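PDB 5IHS: endoglucanase, glycoside hydrolase family 5 protein from Cytophaga hutchinsonii, which probably hydrolyses internal beta-1,4-glucosidic bonds of cellulose, as an endoglucanase built on a TIM barrel. Local coordinates for residues Glu108-Asn111 with Ala112-Lys116; Ala293-Pro296 with Ala297-Pro300. One frame throughout, in Å; residues are numbered along the deposited sequence.

Contact 1: residues Glu108-Asn111 with Ala112-Lys116; sequences EVVN and AAIAK
Helix 99-116, the crossover helix of the beta-alpha-beta unit between barrel strands 83-89 and 119-125, holds Val110 and Ile114 one turn apart on its last turns. Their side chains run alongside each other in the same direction, with Val110 CG1 3.8 Å from Ile114 CD1. The torsions account for the meeting: CG1 of Val110 stands anti to its backbone N (chi1 171°), while CG1 of Ile114 lies beside its own N, carrying CD1 back over the preceding turn. On the way, Ile114 CG1 passes 3.3 Å from Val110 O, the same oxygen that accepts the Ile114 N-H at 2.9 Å from N to O. An N-H...O angle of 161° keeps that bond fairly straight. Three further i to i+4 bonds complete the ladder, among them Ala113 N to Val109 O at 2.9 Å and Ala115 N to Asn111 O at 2.9 Å. Beyond the segments, Val110 reaches Val120 and Ile122 of strand 119-125, and with Ile114 it also touches Tyr147 of helix 133-147; Asn111 OD1 is hydrogen-bonded to the hydroxyl of the same tyrosine. On another face, Val109 and Ala112 pack on Val72 of helix 69-77. The chemistry is therefore divided: regular backbone bonds satisfy the carbonyls of Glu108 to Asn111, and small or branched apolar groups fit the helix against the barrel strand and the neighbouring helices.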
loop_
_atom_site.group_PDB
_atom_site.type_symbol
_atom_site.label_atom_id
_atom_site.label_comp_id
_atom_site.label_asym_id
_atom_site.label_seq_id
_atom_site.Cartn_x
_atom_site.Cartn_y
_atom_site.Cartn_z
ATOM N N GLU A 108 16.039 -1.748 -0.608
ATOM C CA GLU A 108 16.253 -2.718 -1.671
ATOM C C GLU A 108 15.018 -2.822 -2.557
ATOM O O GLU A 108 15.129 -2.884 -3.787
ATOM C CB GLU A 108 16.634 -4.065 -1.071
ATOM C CG GLU A 108 17.027 -5.107 -2.111
ATOM C CD GLU A 108 18.333 -4.780 -2.879
ATOM O OE1 GLU A 108 19.042 -3.829 -2.495
ATOM O OE2 GLU A 108 18.644 -5.481 -3.876
ATOM N N VAL A 109 13.828 -2.823 -1.953
ATOM C CA VAL A 109 12.595 -2.890 -2.729
ATOM C C VAL A 109 12.368 -1.599 -3.509
ATOM O O VAL A 109 11.992 -1.633 -4.684
ATOM C CB VAL A 109 11.418 -3.261 -1.809
ATOM C CG1 VAL A 109 10.085 -3.129 -2.531
ATOM C CG2 VAL A 109 11.620 -4.690 -1.284
ATOM N N VAL A 110 12.562 -0.448 -2.866
ATOM C CA VAL A 110 12.434 0.830 -3.566
ATOM C C VAL A 110 13.386 0.888 -4.751
ATOM O O VAL A 110 12.996 1.274 -5.863
ATOM C CB VAL A 110 12.668 2.005 -2.596
ATOM C CG1 VAL A 110 12.748 3.326 -3.357
ATOM C CG2 VAL A 110 11.572 2.052 -1.540
ATOM N N ASN A 111 14.651 0.516 -4.527
ATOM C CA ASN A 111 15.640 0.569 -5.597
ATOM C C ASN A 111 15.227 -0.321 -6.758
ATOM O O ASN A 111 15.407 0.036 -7.931
ATOM C CB ASN A 111 17.009 0.148 -5.059
ATOM C CG ASN A 111 17.658 1.215 -4.191
ATOM O OD1 ASN A 111 17.188 2.348 -4.124
ATOM N ND2 ASN A 111 18.765 0.860 -3.541
ATOM N N ALA A 112 14.690 -1.500 -6.452
ATOM C CA ALA A 112 14.255 -2.409 -7.503
ATOM C C ALA A 112 13.058 -1.852 -8.254
ATOM O O ALA A 112 12.976 -1.976 -9.477
ATOM C CB ALA A 112 13.912 -3.772 -6.909
ATOM N N ALA A 113 12.099 -1.254 -7.541
ATOM C CA ALA A 113 10.963 -0.638 -8.222
ATOM C C ALA A 113 11.420 0.466 -9.165
ATOM O O ALA A 113 10.881 0.614 -10.270
ATOM C CB ALA A 113 9.971 -0.090 -7.200
ATOM N N ILE A 114 12.407 1.261 -8.741
ATOM C CA ILE A 114 12.952 2.300 -9.611
ATOM C C ILE A 114 13.612 1.669 -10.838
ATOM O O ILE A 114 13.386 2.095 -11.978
ATOM C CB ILE A 114 13.910 3.217 -8.819
ATOM C CG1 ILE A 114 13.137 4.005 -7.754
ATOM C CG2 ILE A 114 14.652 4.169 -9.747
ATOM C CD1 ILE A 114 14.026 4.661 -6.691
ATOM N N ALA A 115 14.418 0.628 -10.623
ATOM C CA ALA A 115 15.090 -0.028 -11.740
ATOM C C ALA A 115 14.090 -0.645 -12.711
ATOM O O ALA A 115 14.324 -0.662 -13.927
ATOM C CB ALA A 115 16.058 -1.086 -11.217
ATOM N N LYS A 116 12.979 -1.168 -12.205
ATOM C CA LYS A 116 12.010 -1.877 -13.032
ATOM C C LYS A 116 10.859 -0.992 -13.492
ATOM O O LYS A 116 9.996 -1.451 -14.251
ATOM C CB LYS A 116 11.489 -3.127 -12.309
ATOM C CG LYS A 116 12.569 -4.165 -12.016
ATOM C CD LYS A 116 13.298 -4.685 -13.260
ATOM C CE LYS A 116 14.757 -5.038 -12.959
ATOM N NZ LYS A 116 14.960 -5.645 -11.619
#

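Contact 2: residues Ala293-Pro296 with Ala297-Pro300; sequences AIVP and AASP
Ile294 closes over the methyl of Ala298 at the mouth of a type II beta turn from Val295 to Ala298. Three carbons of the isoleucine converge on that one methyl: Ala298 CB lies 3.7 Å from Ile294 CB and equally 3.7 Å from Ile294 CD1, with CG1 only slightly farther. CG1 is wedged between N and C of its own backbone (chi1 62°); this rotation lays it alongside the methyl, and the extended second torsion carries CD1 on past. The turn is closed by Ala298 N donating to Val295 O at 3.0 Å, with an N-H...O angle of 154°. Packing slackens at the side chain of Val295, whose CG2 comes no nearer than 4.4 Å to Ala298 CB. At the corners, Pro296 and Ala297 are exposed to solvent; Ala297 has positive phi (75°), as expected of the third position in a type II turn, and its N-H is held by Asp286. The buried side, by contrast, faces Trp304, which touches both Ile294 and Ala298, and Tyr66, whose hydroxyl bonds to Ala298 O. The turn belongs to the connection between the last barrel strand, 279-284, and helix 311-329, with backbone bonds from Ala293 reaching Ser283 and Thr310.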
loop_
_atom_site.group_PDB
_atom_site.type_symbol
_atom_site.label_atom_id
_atom_site.label_comp_id
_atom_site.label_asym_id
_atom_site.label_seq_id
_atom_site.Cartn_x
_atom_site.Cartn_y
_atom_site.Cartn_z
ATOM N N ALA A 293 -0.188 -15.377 -0.297
ATOM C CA ALA A 293 -0.347 -15.586 -1.735
ATOM C C ALA A 293 0.406 -16.807 -2.256
ATOM O O ALA A 293 0.089 -17.309 -3.344
ATOM C CB ALA A 293 0.152 -14.354 -2.486
ATOM N N ILE A 294 1.424 -17.259 -1.527
ATOM C CA ILE A 294 2.311 -18.317 -1.988
ATOM C C ILE A 294 2.440 -19.367 -0.885
ATOM O O ILE A 294 2.228 -19.084 0.295
ATOM C CB ILE A 294 3.683 -17.752 -2.447
ATOM C CG1 ILE A 294 4.403 -17.062 -1.281
ATOM C CG2 ILE A 294 3.488 -16.817 -3.641
ATOM C CD1 ILE A 294 5.716 -16.346 -1.658
ATOM N N VAL A 295 2.760 -20.597 -1.286
ATOM C CA VAL A 295 2.797 -21.738 -0.368
ATOM C C VAL A 295 4.043 -21.712 0.511
ATOM O O VAL A 295 5.041 -21.065 0.169
ATOM C CB VAL A 295 2.725 -23.071 -1.129
ATOM C CG1 VAL A 295 1.459 -23.154 -1.950
ATOM C CG2 VAL A 295 3.959 -23.277 -2.006
ATOM N N PRO A 296 4.047 -22.443 1.626
ATOM C CA PRO A 296 5.254 -22.523 2.460
ATOM C C PRO A 296 6.476 -22.918 1.645
ATOM O O PRO A 296 6.434 -23.836 0.826
ATOM C CB PRO A 296 4.878 -23.573 3.510
ATOM C CG PRO A 296 3.397 -23.370 3.663
ATOM C CD PRO A 296 2.903 -23.118 2.267
ATOM N N ALA A 297 7.569 -22.186 1.870
ATOM C CA ALA A 297 8.870 -22.388 1.238
ATOM C C ALA A 297 8.917 -21.923 -0.215
ATOM O O ALA A 297 9.913 -22.169 -0.900
ATOM C CB ALA A 297 9.389 -23.827 1.360
ATOM N N ALA A 298 7.890 -21.237 -0.706
ATOM C CA ALA A 298 7.966 -20.694 -2.055
ATOM C C ALA A 298 9.223 -19.842 -2.205
ATOM O O ALA A 298 9.591 -19.084 -1.304
ATOM C CB ALA A 298 6.720 -19.861 -2.351
ATOM N N SER A 299 9.871 -19.961 -3.358
ATOM C CA SER A 299 11.216 -19.432 -3.548
ATOM C C SER A 299 11.314 -17.952 -3.183
ATOM O O SER A 299 10.508 -17.138 -3.660
ATOM C CB SER A 299 11.642 -19.586 -5.006
ATOM O OG SER A 299 12.896 -18.957 -5.218
ATOM N N PRO A 300 12.338 -17.556 -2.426
ATOM C CA PRO A 300 12.582 -16.125 -2.208
ATOM C C PRO A 300 12.999 -15.369 -3.460
ATOM O O PRO A 300 13.100 -14.138 -3.403
ATOM C CB PRO A 300 13.703 -16.115 -1.155
ATOM C CG PRO A 300 13.717 -17.467 -0.568
ATOM C CD PRO A 300 13.265 -18.393 -1.643
#

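From the N terminus, the chain reaches contact 1 in helix 99-116, after the second barrel strand and before the third. Six strands later it enters contact 2, beyond the eighth strand and ahead of the final helix. The two follow in series, neither enclosing nor crossing the other, and each is formed within one continuous stretch. Contact 1 closes helical turns alone, whereas 293-300 closes a tight reversal inside a long loop. Their centres stand 21 Å apart and their nearest atoms about 10 Å, so they do not touch. Contact 1 thus belongs to the crossover between the second and third strands, and contact 2 to the connection from the eighth strand to the last helix.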